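Local coordinates for adhesion G-protein coupled receptor G6 (PDB 6V55) that probably acts as an adhesion G-protein-coupled receptor in myelination, with a large extracellular region that ends in an autoproteolysis-type domain near the membrane, at residues 611-616 with 638-643; 649-654 with 672-677; 713-718 with 762-767. One frame throughout, in Å; residues are numbered along the deposited sequence.

Contact 1 of 3, residues 611-616 with 638-643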
ATOM      1  N   GLY A 611     -31.275 -25.219 -12.833  1.00 17.56           N
ATOM      2  CA  GLY A 611     -31.375 -25.543 -14.245  1.00 13.80           C
ATOM      3  C   GLY A 611     -32.815 -25.553 -14.685  1.00 13.11           C
ATOM      4  O   GLY A 611     -33.720 -25.883 -13.913  1.00 13.52           O
ATOM      5  N   VAL A 612     -33.029 -25.155 -15.927  1.00 14.13           N
ATOM      6  CA  VAL A 612     -34.323 -25.261 -16.573  1.00 15.66           C
ATOM      7  C   VAL A 612     -34.084 -26.019 -17.861  1.00 23.61           C
ATOM      8  O   VAL A 612     -32.997 -25.936 -18.444  1.00 26.27           O
ATOM      9  CB  VAL A 612     -34.957 -23.890 -16.855  1.00 16.39           C
ATOM     10  CG1 VAL A 612     -35.583 -23.353 -15.605  1.00 21.14           C
ATOM     11  CG2 VAL A 612     -33.900 -22.919 -17.331  1.00 17.40           C
ATOM     12  N   SER A 613     -35.080 -26.805 -18.272  1.00 27.87           N
ATOM     13  CA  SER A 613     -35.087 -27.453 -19.578  1.00 26.38           C
ATOM     14  C   SER A 613     -36.523 -27.529 -20.066  1.00 23.15           C
ATOM     15  O   SER A 613     -37.461 -27.598 -19.264  1.00 23.78           O
ATOM     16  CB  SER A 613     -34.486 -28.857 -19.543  1.00 26.81           C
ATOM     17  OG  SER A 613     -35.386 -29.782 -18.965  1.00 30.38           O
ATOM     18  N   ALA A 614     -36.684 -27.545 -21.388  1.00 20.90           N
ATOM     19  CA  ALA A 614     -38.007 -27.474 -21.987  1.00 23.98           C
ATOM     20  C   ALA A 614     -38.692 -28.842 -21.979  1.00 27.69           C
ATOM     21  O   ALA A 614     -38.054 -29.873 -22.216  1.00 29.34           O
ATOM     22  CB  ALA A 614     -37.894 -26.932 -23.412  1.00 19.66           C
ATOM     23  N   LEU A 615     -39.999 -28.843 -21.697  1.00 26.51           N
ATOM     24  CA  LEU A 615     -40.813 -30.057 -21.629  1.00 27.33           C
ATOM     25  C   LEU A 615     -41.868 -29.995 -22.724  1.00 33.50           C
ATOM     26  O   LEU A 615     -42.707 -29.085 -22.733  1.00 31.90           O
ATOM     27  CB  LEU A 615     -41.491 -30.224 -20.258  1.00 22.68           C
ATOM     28  CG  LEU A 615     -42.123 -31.550 -19.742  1.00 23.83           C
ATOM     29  CD1 LEU A 615     -42.427 -31.490 -18.261  1.00 20.85           C
ATOM     30  CD2 LEU A 615     -43.446 -31.977 -20.384  1.00 29.00           C
ATOM     31  N   ASP A 616     -41.886 -31.019 -23.574  1.00 41.58           N
ATOM     32  CA  ASP A 616     -42.959 -31.209 -24.540  1.00 47.74           C
ATOM     33  C   ASP A 616     -44.061 -32.064 -23.918  1.00 45.94           C
ATOM     34  O   ASP A 616     -43.848 -33.247 -23.629  1.00 47.17           O
ATOM     35  CB  ASP A 616     -42.425 -31.863 -25.809  1.00 52.83           C
ATOM     36  CG  ASP A 616     -43.359 -31.687 -26.980  1.00 60.36           C
ATOM     37  OD1 ASP A 616     -44.338 -30.914 -26.853  1.00 61.31           O
ATOM     38  OD2 ASP A 616     -43.107 -32.306 -28.034  1.00 65.12           O
ATOM     39  N   ILE A 638     -25.553 -30.144 -13.829  1.00 29.06           N
ATOM     40  CA  ILE A 638     -26.834 -30.819 -13.989  1.00 27.60           C
ATOM     41  C   ILE A 638     -26.799 -31.658 -15.258  1.00 33.34           C
ATOM     42  O   ILE A 638     -26.568 -31.130 -16.352  1.00 31.37           O
ATOM     43  CB  ILE A 638     -28.007 -29.832 -14.026  1.00 22.70           C
ATOM     44  CG1 ILE A 638     -28.200 -29.210 -12.658  1.00 23.06           C
ATOM     45  CG2 ILE A 638     -29.313 -30.536 -14.409  1.00 17.80           C
ATOM     46  CD1 ILE A 638     -29.221 -28.098 -12.671  1.00 24.33           C
ATOM     47  N   ASP A 639     -27.024 -32.963 -15.104  1.00 36.89           N
ATOM     48  CA  ASP A 639     -27.319 -33.868 -16.209  1.00 36.92           C
ATOM     49  C   ASP A 639     -28.834 -33.911 -16.395  1.00 35.19           C
ATOM     50  O   ASP A 639     -29.563 -34.301 -15.475  1.00 37.69           O
ATOM     51  CB  ASP A 639     -26.767 -35.258 -15.889  1.00 43.43           C
ATOM     52  CG  ASP A 639     -26.579 -36.140 -17.119  1.00 52.75           C
ATOM     53  OD1 ASP A 639     -27.402 -36.103 -18.069  1.00 53.87           O
ATOM     54  OD2 ASP A 639     -25.598 -36.917 -17.109  1.00 58.29           O
ATOM     55  N   PHE A 640     -29.307 -33.541 -17.585  1.00 32.02           N
ATOM     56  CA  PHE A 640     -30.744 -33.471 -17.828  1.00 30.88           C
ATOM     57  C   PHE A 640     -31.335 -34.747 -18.414  1.00 40.52           C
ATOM     58  O   PHE A 640     -32.562 -34.888 -18.442  1.00 44.69           O
ATOM     59  CB  PHE A 640     -31.062 -32.316 -18.779  1.00 25.48           C
ATOM     60  CG  PHE A 640     -31.004 -30.956 -18.133  1.00 24.00           C
ATOM     61  CD1 PHE A 640     -29.873 -30.156 -18.283  1.00 21.28           C
ATOM     62  CD2 PHE A 640     -32.084 -30.473 -17.392  1.00 25.77           C
ATOM     63  CE1 PHE A 640     -29.816 -28.914 -17.706  1.00 18.87           C
ATOM     64  CE2 PHE A 640     -32.037 -29.211 -16.809  1.00 24.36           C
ATOM     65  CZ  PHE A 640     -30.902 -28.437 -16.964  1.00 21.62           C
ATOM     66  N   ASP A 641     -30.510 -35.658 -18.915  1.00 44.55           N
ATOM     67  CA  ASP A 641     -30.992 -36.814 -19.658  1.00 45.45           C
ATOM     68  C   ASP A 641     -30.799 -38.123 -18.922  1.00 40.80           C
ATOM     69  O   ASP A 641     -31.707 -38.949 -18.891  1.00 44.89           O
ATOM     70  CB  ASP A 641     -30.279 -36.898 -21.014  1.00 53.03           C
ATOM     71  CG  ASP A 641     -30.539 -35.682 -21.895  1.00 61.81           C
ATOM     72  OD1 ASP A 641     -31.413 -34.854 -21.544  1.00 63.38           O
ATOM     73  OD2 ASP A 641     -29.859 -35.553 -22.941  1.00 66.72           O
ATOM     74  N   SER A 642     -29.640 -38.328 -18.329  1.00 38.07           N
ATOM     75  CA  SER A 642     -29.253 -39.589 -17.726  1.00 36.99           C
ATOM     76  C   SER A 642     -29.059 -39.393 -16.228  1.00 31.18           C
ATOM     77  O   SER A 642     -29.142 -38.282 -15.718  1.00 24.53           O
ATOM     78  CB  SER A 642     -27.964 -40.102 -18.369  1.00 43.66           C
ATOM     79  OG  SER A 642     -27.099 -39.016 -18.677  1.00 46.33           O
ATOM     80  N   GLU A 643     -28.815 -40.494 -15.522  1.00 36.18           N
ATOM     81  CA  GLU A 643     -28.237 -40.446 -14.184  1.00 39.03           C
ATOM     82  C   GLU A 643     -26.720 -40.442 -14.348  1.00 43.06           C
ATOM     83  O   GLU A 643     -26.139 -41.432 -14.800  1.00 46.05           O
ATOM     84  CB  GLU A 643     -28.696 -41.630 -13.337  1.00 39.68           C
ATOM     85  CG  GLU A 643     -27.910 -41.781 -12.034  1.00 43.54           C
ATOM     86  CD  GLU A 643     -28.351 -42.965 -11.176  1.00 47.91           C
ATOM     87  OE1 GLU A 643     -29.213 -43.769 -11.613  1.00 48.17           O
ATOM     88  OE2 GLU A 643     -27.822 -43.080 -10.046  1.00 50.10           O
TER
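Gly611 offers bare backbone to two side chains of 638-643, and glycine suits this place because the strand itself becomes the contact surface. The CD1 methyl of Ile638 comes within 3.5 Å of Gly611 N, while the ring of Phe640 turns its edge to the glycine, with CZ 4.0 Å from Gly611 CA and the CA near the ring plane. At Val612 the side chain turns away from Phe640, toward Leu601 and Asn673, and the carbonyl takes its place: Val612 O lies 3.6 Å from Phe640 CZ, approached obliquely. Strand 608-614 and strand 637-639 belong to different sheets, so this is the packing of one layer of a beta sandwich on the other, in the domain that carries the GPS motif in adhesion receptors. At Ser613 the side chain again faces 638-643. Its CB sits 3.6 Å from Phe640 CD2; a small serine lets the ring come this close to the strand. With chi1 at 76°, OG is placed between the backbone N and the carbonyl carbon, approaching obliquely the same two ring carbons, CD2 and CE2, as CB does. The ring meeting these three residues is backed by its own segment: Ile638 CG2 lies 3.6 Å above its plane, over the centre, so a beta-branched residue two positions earlier supports one face. Just where the strand ends, an aspartate shapes the turn that carries Phe640. Asp639 OD1 accepts from Asp641 N, as in an Asx turn, on its anti side, and from Ser642 N at 3.2 Å, a nearly straight bond (172°) that arrives from above the carboxylate plane. Around the ring, Ser600 and Thr602 of strand 600-603 and Leu625 of strand 623-628 add further contacts.

Contact 2 of 3, residues 649-654 with 672-677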
ATOM      1  N   ALA A 649     -27.557 -36.183  -6.498  1.00 28.23           N
ATOM      2  CA  ALA A 649     -29.014 -36.168  -6.470  1.00 21.70           C
ATOM      3  C   ALA A 649     -29.542 -36.627  -7.822  1.00 22.42           C
ATOM      4  O   ALA A 649     -29.084 -36.142  -8.864  1.00 23.43           O
ATOM      5  CB  ALA A 649     -29.544 -34.782  -6.123  1.00 19.62           C
ATOM      6  N   VAL A 650     -30.459 -37.599  -7.811  1.00 20.79           N
ATOM      7  CA  VAL A 650     -31.144 -38.066  -9.013  1.00 22.75           C
ATOM      8  C   VAL A 650     -32.636 -37.875  -8.802  1.00 29.56           C
ATOM      9  O   VAL A 650     -33.170 -38.246  -7.748  1.00 32.23           O
ATOM     10  CB  VAL A 650     -30.850 -39.545  -9.327  1.00 25.16           C
ATOM     11  CG1 VAL A 650     -31.346 -39.915 -10.731  1.00 20.17           C
ATOM     12  CG2 VAL A 650     -29.380 -39.873  -9.184  1.00 31.79           C
ATOM     13  N   VAL A 651     -33.308 -37.296  -9.799  1.00 27.72           N
ATOM     14  CA  VAL A 651     -34.756 -37.125  -9.793  1.00 22.43           C
ATOM     15  C   VAL A 651     -35.300 -37.784 -11.051  1.00 27.76           C
ATOM     16  O   VAL A 651     -34.943 -37.389 -12.166  1.00 33.24           O
ATOM     17  CB  VAL A 651     -35.158 -35.645  -9.734  1.00 17.74           C
ATOM     18  CG1 VAL A 651     -36.667 -35.492  -9.901  1.00 15.80           C
ATOM     19  CG2 VAL A 651     -34.690 -35.008  -8.432  1.00 20.82           C
ATOM     20  N   THR A 652     -36.153 -38.783 -10.878  1.00 31.30           N
ATOM     21  CA  THR A 652     -36.771 -39.492 -11.989  1.00 30.89           C
ATOM     22  C   THR A 652     -38.264 -39.213 -11.987  1.00 27.27           C
ATOM     23  O   THR A 652     -38.955 -39.527 -11.010  1.00 28.22           O
ATOM     24  CB  THR A 652     -36.516 -40.992 -11.894  1.00 29.95           C
ATOM     25  OG1 THR A 652     -35.117 -41.240 -12.088  1.00 34.36           O
ATOM     26  CG2 THR A 652     -37.320 -41.724 -12.959  1.00 25.69           C
ATOM     27  N   LEU A 653     -38.746 -38.620 -13.065  1.00 23.72           N
ATOM     28  CA  LEU A 653     -40.166 -38.334 -13.196  1.00 22.97           C
ATOM     29  C   LEU A 653     -40.840 -39.473 -13.957  1.00 28.71           C
ATOM     30  O   LEU A 653     -40.365 -39.842 -15.039  1.00 30.78           O
ATOM     31  CB  LEU A 653     -40.385 -37.011 -13.923  1.00 22.93           C
ATOM     32  CG  LEU A 653     -39.479 -35.845 -13.483  1.00 23.18           C
ATOM     33  CD1 LEU A 653     -39.582 -34.646 -14.415  1.00 19.88           C
ATOM     34  CD2 LEU A 653     -39.790 -35.431 -12.059  1.00 20.97           C
ATOM     35  N   PRO A 654     -41.932 -40.040 -13.428  1.00 29.50           N
ATOM     36  CA  PRO A 654     -42.609 -41.181 -14.083  1.00 28.11           C
ATOM     37  C   PRO A 654     -43.279 -40.760 -15.382  1.00 31.24           C
ATOM     38  O   PRO A 654     -43.492 -39.558 -15.610  1.00 34.97           O
ATOM     39  CB  PRO A 654     -43.647 -41.597 -13.033  1.00 27.33           C
ATOM     40  CG  PRO A 654     -43.951 -40.358 -12.318  1.00 22.93           C
ATOM     41  CD  PRO A 654     -42.635 -39.643 -12.196  1.00 25.25           C
ATOM     42  N   ILE A 672     -39.126 -28.182 -17.236  1.00 23.55           N
ATOM     43  CA  ILE A 672     -38.713 -28.890 -16.028  1.00 21.79           C
ATOM     44  C   ILE A 672     -37.703 -28.008 -15.323  1.00 22.94           C
ATOM     45  O   ILE A 672     -36.812 -27.454 -15.969  1.00 24.97           O
ATOM     46  CB  ILE A 672     -38.095 -30.264 -16.333  1.00 21.71           C
ATOM     47  CG1 ILE A 672     -38.912 -30.973 -17.406  1.00 23.27           C
ATOM     48  CG2 ILE A 672     -38.003 -31.101 -15.048  1.00 23.00           C
ATOM     49  CD1 ILE A 672     -38.574 -32.426 -17.623  1.00 27.02           C
ATOM     50  N   ASN A 673     -37.856 -27.858 -14.017  1.00 20.90           N
ATOM     51  CA  ASN A 673     -36.953 -27.086 -13.180  1.00 18.15           C
ATOM     52  C   ASN A 673     -36.146 -28.031 -12.305  1.00 19.49           C
ATOM     53  O   ASN A 673     -36.646 -29.064 -11.864  1.00 29.70           O
ATOM     54  CB  ASN A 673     -37.745 -26.123 -12.295  1.00 21.00           C
ATOM     55  CG  ASN A 673     -38.665 -25.219 -13.101  1.00 27.78           C
ATOM     56  OD1 ASN A 673     -38.299 -24.771 -14.177  1.00 30.68           O
ATOM     57  ND2 ASN A 673     -39.869 -24.963 -12.592  1.00 32.68           N
ATOM     58  N   PHE A 674     -34.904 -27.672 -12.023  1.00 14.62           N
ATOM     59  CA  PHE A 674     -34.087 -28.530 -11.174  1.00 11.90           C
ATOM     60  C   PHE A 674     -33.151 -27.627 -10.391  1.00 11.93           C
ATOM     61  O   PHE A 674     -32.520 -26.750 -10.979  1.00 15.39           O
ATOM     62  CB  PHE A 674     -33.314 -29.539 -12.035  1.00 13.28           C
ATOM     63  CG  PHE A 674     -32.577 -30.602 -11.260  1.00 18.80           C
ATOM     64  CD1 PHE A 674     -31.271 -30.383 -10.806  1.00 22.64           C
ATOM     65  CD2 PHE A 674     -33.143 -31.851 -11.063  1.00 24.09           C
ATOM     66  CE1 PHE A 674     -30.571 -31.356 -10.114  1.00 24.96           C
ATOM     67  CE2 PHE A 674     -32.440 -32.848 -10.370  1.00 26.69           C
ATOM     68  CZ  PHE A 674     -31.145 -32.593  -9.908  1.00 26.32           C
ATOM     69  N   MET A 675     -33.076 -27.826  -9.073  1.00 13.81           N
ATOM     70  CA  MET A 675     -32.125 -27.127  -8.207  1.00 13.10           C
ATOM     71  C   MET A 675     -31.404 -28.137  -7.327  1.00 16.69           C
ATOM     72  O   MET A 675     -32.021 -29.077  -6.812  1.00 16.70           O
ATOM     73  CB  MET A 675     -32.810 -26.093  -7.299  1.00 11.24           C
ATOM     74  CG  MET A 675     -33.777 -25.178  -8.010  1.00 11.71           C
ATOM     75  SD  MET A 675     -34.650 -24.038  -6.960  0.66 14.10           S
ATOM     76  CE  MET A 675     -36.294 -24.319  -7.626  1.00 15.85           C
ATOM     77  N   PHE A 676     -30.101 -27.949  -7.151  1.00 17.86           N
ATOM     78  CA  PHE A 676     -29.316 -28.758  -6.226  1.00 16.95           C
ATOM     79  C   PHE A 676     -28.694 -27.819  -5.206  1.00 18.95           C
ATOM     80  O   PHE A 676     -27.964 -26.891  -5.579  1.00 22.27           O
ATOM     81  CB  PHE A 676     -28.246 -29.562  -6.974  1.00 17.47           C
ATOM     82  CG  PHE A 676     -27.312 -30.323  -6.075  1.00 20.29           C
ATOM     83  CD1 PHE A 676     -26.032 -29.829  -5.785  1.00 23.32           C
ATOM     84  CD2 PHE A 676     -27.700 -31.539  -5.539  1.00 22.40           C
ATOM     85  CE1 PHE A 676     -25.177 -30.527  -4.951  1.00 25.05           C
ATOM     86  CE2 PHE A 676     -26.848 -32.256  -4.713  1.00 25.52           C
ATOM     87  CZ  PHE A 676     -25.588 -31.748  -4.409  1.00 26.89           C
ATOM     88  N   PHE A 677     -28.972 -28.054  -3.927  1.00 17.31           N
ATOM     89  CA  PHE A 677     -28.417 -27.238  -2.851  1.00 14.64           C
ATOM     90  C   PHE A 677     -27.255 -28.001  -2.223  1.00 20.71           C
ATOM     91  O   PHE A 677     -27.455 -29.024  -1.563  1.00 23.35           O
ATOM     92  CB  PHE A 677     -29.484 -26.896  -1.816  1.00 13.32           C
ATOM     93  CG  PHE A 677     -30.480 -25.866  -2.280  1.00 12.54           C
ATOM     94  CD1 PHE A 677     -31.598 -26.239  -3.027  1.00 12.21           C
ATOM     95  CD2 PHE A 677     -30.304 -24.521  -1.959  1.00 12.27           C
ATOM     96  CE1 PHE A 677     -32.519 -25.292  -3.453  1.00 11.62           C
ATOM     97  CE2 PHE A 677     -31.232 -23.558  -2.376  1.00 11.69           C
ATOM     98  CZ  PHE A 677     -32.339 -23.953  -3.120  1.00 11.38           C
TER
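Phe674 and Phe676 both hold CG anti to the backbone N (chi1 -172° and 175°), which sends their rings off strand 672-677 toward Val651 and Ala649 of strand 649-653. Leu653 has CG beside its backbone N, while the Ile672 methyl that meets it, CG2, is anti to N; the two ends meet tip to tip, Leu653 CD1 3.9 Å from Ile672 CG2. Every second residue on each strand takes part. In the middle, Val651 and Phe674 slide past each other in opposite directions: CG2 of Val651 comes 3.7 Å from Phe674 CE2, and Val651 CB lies in the ring plane at its edge. Ala649 is small where the strands come nearer, so the Phe676 ring can present its edge, CD2 lying 3.8 Å from Ala649 CB. The large rings fill the gap between strands whose axes approach to 9.2 Å and run nearly antiparallel at 157°, too far apart for backbone pairing; mainly apolar side chains bridge it, which suits alanine, valine, leucine, isoleucine and phenylalanine, though the Ala649 carbonyl also lies at the Phe674 edge. This is the core of the beta sandwich. Strand 697-701 joins it through Val698, which touches Ala649, Val651 and Phe674. On the other side of strand 672-677, Asn673 and Met675 meet helix 573-593, while strand 649-653 pairs with strands 623-628 and 714-719.

Contact 3 of 3, residues 713-718 with 762-767; sequences PVRIEI and VCLCNH
Arg715 lays its guanidinium against the isopropyl group of Val762, whose CG1 sits 3.8 Å above the plane, offset toward the rim, and whose CG2 comes 3.5 Å from Arg715 NH2. The two side chains cross obliquely on the face of the sheet that also bears Glu717 and Leu764. An extended arm, with CG anti to the backbone N (chi1 -160°), carries the charged end past the valine toward Glu717, two residues on. There Arg715 NH1 gives a hydrogen bond of 2.9 Å to Glu717 OE1, a salt bridge entering on the anti side of the carboxylate. Glu717 OE1 also pairs with Arg760, so one carboxylate oxygen serves two arginines and probably eases the closeness of their like charges. The long aliphatic part of Arg715 is useful as well, its CG touching Leu764 CD2 at 4.0 Å. At the start of 713-718 the rigid ring of Pro713 lies side by side with Leu764, CB to CB 3.7 Å.

Beneath these side chains the backbones pair antiparallel. Val714 and Cys765 exchange two hydrogen bonds, and Ile716 and Cys763 two shorter ones, of which Cys763 N to Ile716 O is 2.6 Å. Alternation then sends Val714, Ile716, Cys763 and Cys765 to the opposite face, where Ile716 and the two cysteines pack against the bound peptide while Val714 touches Leu653. Cys763 is joined to Cys731 and Cys765 to Cys750. Two disulfides tying the last strands together, with 762-767 inside the GPS motif, are characteristic of the GAIN domain of adhesion receptors. His767 belongs to the His-Leu-Thr signature, cleaved in this family between leucine and threonine; the modelled chain stops at that leucine, consistent with cleavage there and with the bound peptide being the strand that follows.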
ATOM      1  N   PRO A 713     -45.022 -42.812  -8.376  1.00 35.42           N
ATOM      2  CA  PRO A 713     -44.293 -41.766  -7.657  1.00 32.44           C
ATOM      3  C   PRO A 713     -43.116 -41.202  -8.446  1.00 34.08           C
ATOM      4  O   PRO A 713     -42.685 -41.744  -9.461  1.00 38.82           O
ATOM      5  CB  PRO A 713     -43.805 -42.490  -6.403  1.00 32.40           C
ATOM      6  CG  PRO A 713     -43.638 -43.917  -6.851  1.00 31.77           C
ATOM      7  CD  PRO A 713     -44.728 -44.160  -7.852  1.00 32.66           C
ATOM      8  N   VAL A 714     -42.632 -40.059  -7.960  1.00 30.42           N
ATOM      9  CA  VAL A 714     -41.351 -39.504  -8.371  1.00 28.30           C
ATOM     10  C   VAL A 714     -40.255 -40.218  -7.600  1.00 30.25           C
ATOM     11  O   VAL A 714     -40.298 -40.283  -6.366  1.00 31.88           O
ATOM     12  CB  VAL A 714     -41.306 -37.994  -8.098  1.00 24.49           C
ATOM     13  CG1 VAL A 714     -40.111 -37.368  -8.763  1.00 24.72           C
ATOM     14  CG2 VAL A 714     -42.562 -37.344  -8.602  1.00 23.66           C
ATOM     15  N   ARG A 715     -39.267 -40.748  -8.310  1.00 28.40           N
ATOM     16  CA  ARG A 715     -38.114 -41.350  -7.651  1.00 30.71           C
ATOM     17  C   ARG A 715     -37.101 -40.244  -7.375  1.00 30.35           C
ATOM     18  O   ARG A 715     -36.486 -39.711  -8.303  1.00 34.05           O
ATOM     19  CB  ARG A 715     -37.518 -42.464  -8.511  1.00 33.45           C
ATOM     20  CG  ARG A 715     -36.635 -43.459  -7.762  1.00 35.84           C
ATOM     21  CD  ARG A 715     -35.775 -44.205  -8.756  1.00 40.82           C
ATOM     22  NE  ARG A 715     -34.844 -45.151  -8.146  1.00 48.76           N
ATOM     23  CZ  ARG A 715     -33.548 -44.909  -7.938  1.00 53.07           C
ATOM     24  NH1 ARG A 715     -33.008 -43.740  -8.284  1.00 48.03           N
ATOM     25  NH2 ARG A 715     -32.786 -45.852  -7.389  1.00 58.31           N
ATOM     26  N   ILE A 716     -36.947 -39.876  -6.106  1.00 26.88           N
ATOM     27  CA  ILE A 716     -35.958 -38.891  -5.679  1.00 25.61           C
ATOM     28  C   ILE A 716     -34.870 -39.631  -4.920  1.00 31.11           C
ATOM     29  O   ILE A 716     -35.129 -40.198  -3.852  1.00 37.01           O
ATOM     30  CB  ILE A 716     -36.579 -37.803  -4.786  1.00 23.69           C
ATOM     31  CG1 ILE A 716     -37.839 -37.199  -5.425  1.00 23.50           C
ATOM     32  CG2 ILE A 716     -35.524 -36.769  -4.348  1.00 17.61           C
ATOM     33  CD1 ILE A 716     -37.594 -36.045  -6.323  1.00 22.93           C
ATOM     34  N   GLU A 717     -33.660 -39.628  -5.458  1.00 31.11           N
ATOM     35  CA  GLU A 717     -32.516 -40.254  -4.803  1.00 36.39           C
ATOM     36  C   GLU A 717     -31.543 -39.153  -4.434  1.00 30.87           C
ATOM     37  O   GLU A 717     -31.122 -38.396  -5.309  1.00 30.15           O
ATOM     38  CB  GLU A 717     -31.840 -41.288  -5.716  1.00 45.01           C
ATOM     39  CG  GLU A 717     -30.413 -41.689  -5.298  1.00 51.99           C
ATOM     40  CD  GLU A 717     -29.703 -42.553  -6.342  1.00 60.33           C
ATOM     41  OE1 GLU A 717     -30.386 -43.380  -7.001  1.00 63.89           O
ATOM     42  OE2 GLU A 717     -28.463 -42.401  -6.500  1.00 61.37           O
ATOM     43  N   ILE A 718     -31.221 -39.023  -3.147  1.00 27.19           N
ATOM     44  CA  ILE A 718     -30.232 -38.041  -2.708  1.00 29.38           C
ATOM     45  C   ILE A 718     -29.118 -38.761  -1.964  1.00 34.38           C
ATOM     46  O   ILE A 718     -29.377 -39.657  -1.152  1.00 37.34           O
ATOM     47  CB  ILE A 718     -30.821 -36.914  -1.823  1.00 26.11           C
ATOM     48  CG1 ILE A 718     -32.250 -36.552  -2.214  1.00 20.78           C
ATOM     49  CG2 ILE A 718     -29.984 -35.666  -1.974  1.00 26.52           C
ATOM     50  CD1 ILE A 718     -32.922 -35.648  -1.250  1.00 20.30           C
ATOM     51  N   VAL A 762     -33.260 -43.453  -1.375  1.00 38.08           N
ATOM     52  CA  VAL A 762     -34.216 -43.320  -2.466  1.00 37.36           C
ATOM     53  C   VAL A 762     -35.592 -43.045  -1.871  1.00 38.79           C
ATOM     54  O   VAL A 762     -36.049 -43.771  -0.981  1.00 38.57           O
ATOM     55  CB  VAL A 762     -34.224 -44.584  -3.345  1.00 38.08           C
ATOM     56  CG1 VAL A 762     -35.377 -44.565  -4.346  1.00 36.34           C
ATOM     57  CG2 VAL A 762     -32.896 -44.717  -4.074  1.00 38.08           C
ATOM     58  N   CYS A 763     -36.239 -41.979  -2.339  1.00 40.46           N
ATOM     59  CA  CYS A 763     -37.604 -41.636  -1.962  1.00 40.71           C
ATOM     60  C   CYS A 763     -38.556 -41.808  -3.130  1.00 39.59           C
ATOM     61  O   CYS A 763     -38.259 -41.406  -4.265  1.00 39.21           O
ATOM     62  CB  CYS A 763     -37.721 -40.190  -1.498  1.00 41.25           C
ATOM     63  SG  CYS A 763     -36.590 -39.827  -0.235  1.00 44.27           S
ATOM     64  N   LEU A 764     -39.717 -42.349  -2.821  1.00 38.10           N
ATOM     65  CA  LEU A 764     -40.864 -42.345  -3.711  1.00 36.13           C
ATOM     66  C   LEU A 764     -41.853 -41.363  -3.093  1.00 35.08           C
ATOM     67  O   LEU A 764     -42.429 -41.642  -2.036  1.00 35.55           O
ATOM     68  CB  LEU A 764     -41.434 -43.754  -3.848  1.00 38.73           C
ATOM     69  CG  LEU A 764     -40.374 -44.853  -4.048  1.00 35.94           C
ATOM     70  CD1 LEU A 764     -40.984 -46.246  -3.968  1.00 35.39           C
ATOM     71  CD2 LEU A 764     -39.590 -44.671  -5.354  1.00 31.00           C
ATOM     72  N   CYS A 765     -41.988 -40.187  -3.711  1.00 35.86           N
ATOM     73  CA  CYS A 765     -42.961 -39.176  -3.304  1.00 33.44           C
ATOM     74  C   CYS A 765     -44.074 -39.114  -4.344  1.00 32.98           C
ATOM     75  O   CYS A 765     -43.820 -39.272  -5.538  1.00 33.79           O
ATOM     76  CB  CYS A 765     -42.307 -37.797  -3.128  1.00 25.13           C
ATOM     77  SG  CYS A 765     -41.114 -37.759  -1.764  0.49 26.62           S
ATOM     78  N   ASN A 766     -45.308 -38.893  -3.890  1.00 34.20           N
ATOM     79  CA  ASN A 766     -46.468 -38.902  -4.774  1.00 37.68           C
ATOM     80  C   ASN A 766     -46.833 -37.515  -5.279  1.00 34.38           C
ATOM     81  O   ASN A 766     -47.917 -37.345  -5.843  1.00 38.05           O
ATOM     82  CB  ASN A 766     -47.674 -39.557  -4.072  1.00 45.28           C
ATOM     83  CG  ASN A 766     -48.285 -38.687  -2.961  1.00 52.10           C
ATOM     84  OD1 ASN A 766     -47.613 -37.851  -2.351  1.00 53.58           O
ATOM     85  ND2 ASN A 766     -49.566 -38.921  -2.673  1.00 54.52           N
ATOM     86  N   HIS A 767     -45.985 -36.518  -5.035  1.00 32.06           N
ATOM     87  CA  HIS A 767     -46.219 -35.172  -5.528  1.00 27.86           C
ATOM     88  C   HIS A 767     -44.906 -34.544  -5.982  1.00 27.88           C
ATOM     89  O   HIS A 767     -43.825 -34.954  -5.560  1.00 29.82           O
ATOM     90  CB  HIS A 767     -46.913 -34.285  -4.474  1.00 25.36           C
ATOM     91  CG  HIS A 767     -46.086 -34.033  -3.253  1.00 31.11           C
ATOM     92  ND1 HIS A 767     -46.005 -34.933  -2.213  1.00 33.62           N
ATOM     93  CD2 HIS A 767     -45.310 -32.979  -2.901  1.00 32.92           C
ATOM     94  CE1 HIS A 767     -45.213 -34.449  -1.273  1.00 34.06           C
ATOM     95  NE2 HIS A 767     -44.779 -33.263  -1.664  1.00 33.19           N
TER

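Overall arrangement
From the N terminus the three contacts follow in series, and none nests in or crosses another. Contact 1 closes the loop 617-637, which includes strand 623-628; contact 2 closes 655-671 with its short helix; contact 3 closes 719-761, the longest, which holds most of the strands of the GPS region. Contacts 1 and 2 join the four-stranded and six-stranded sheets, and sit about 8 Å apart centre to centre because strands 608-614 and 671-677 are neighbours. Contact 3 lies within the six-stranded sheet, about 10 Å from contact 2, where strands 649-653 and 714-719 pair. Contacts 1 and 2 thus hold the two layers face to face, and contact 3 pairs the chain's last strand, 760-765, into one of them.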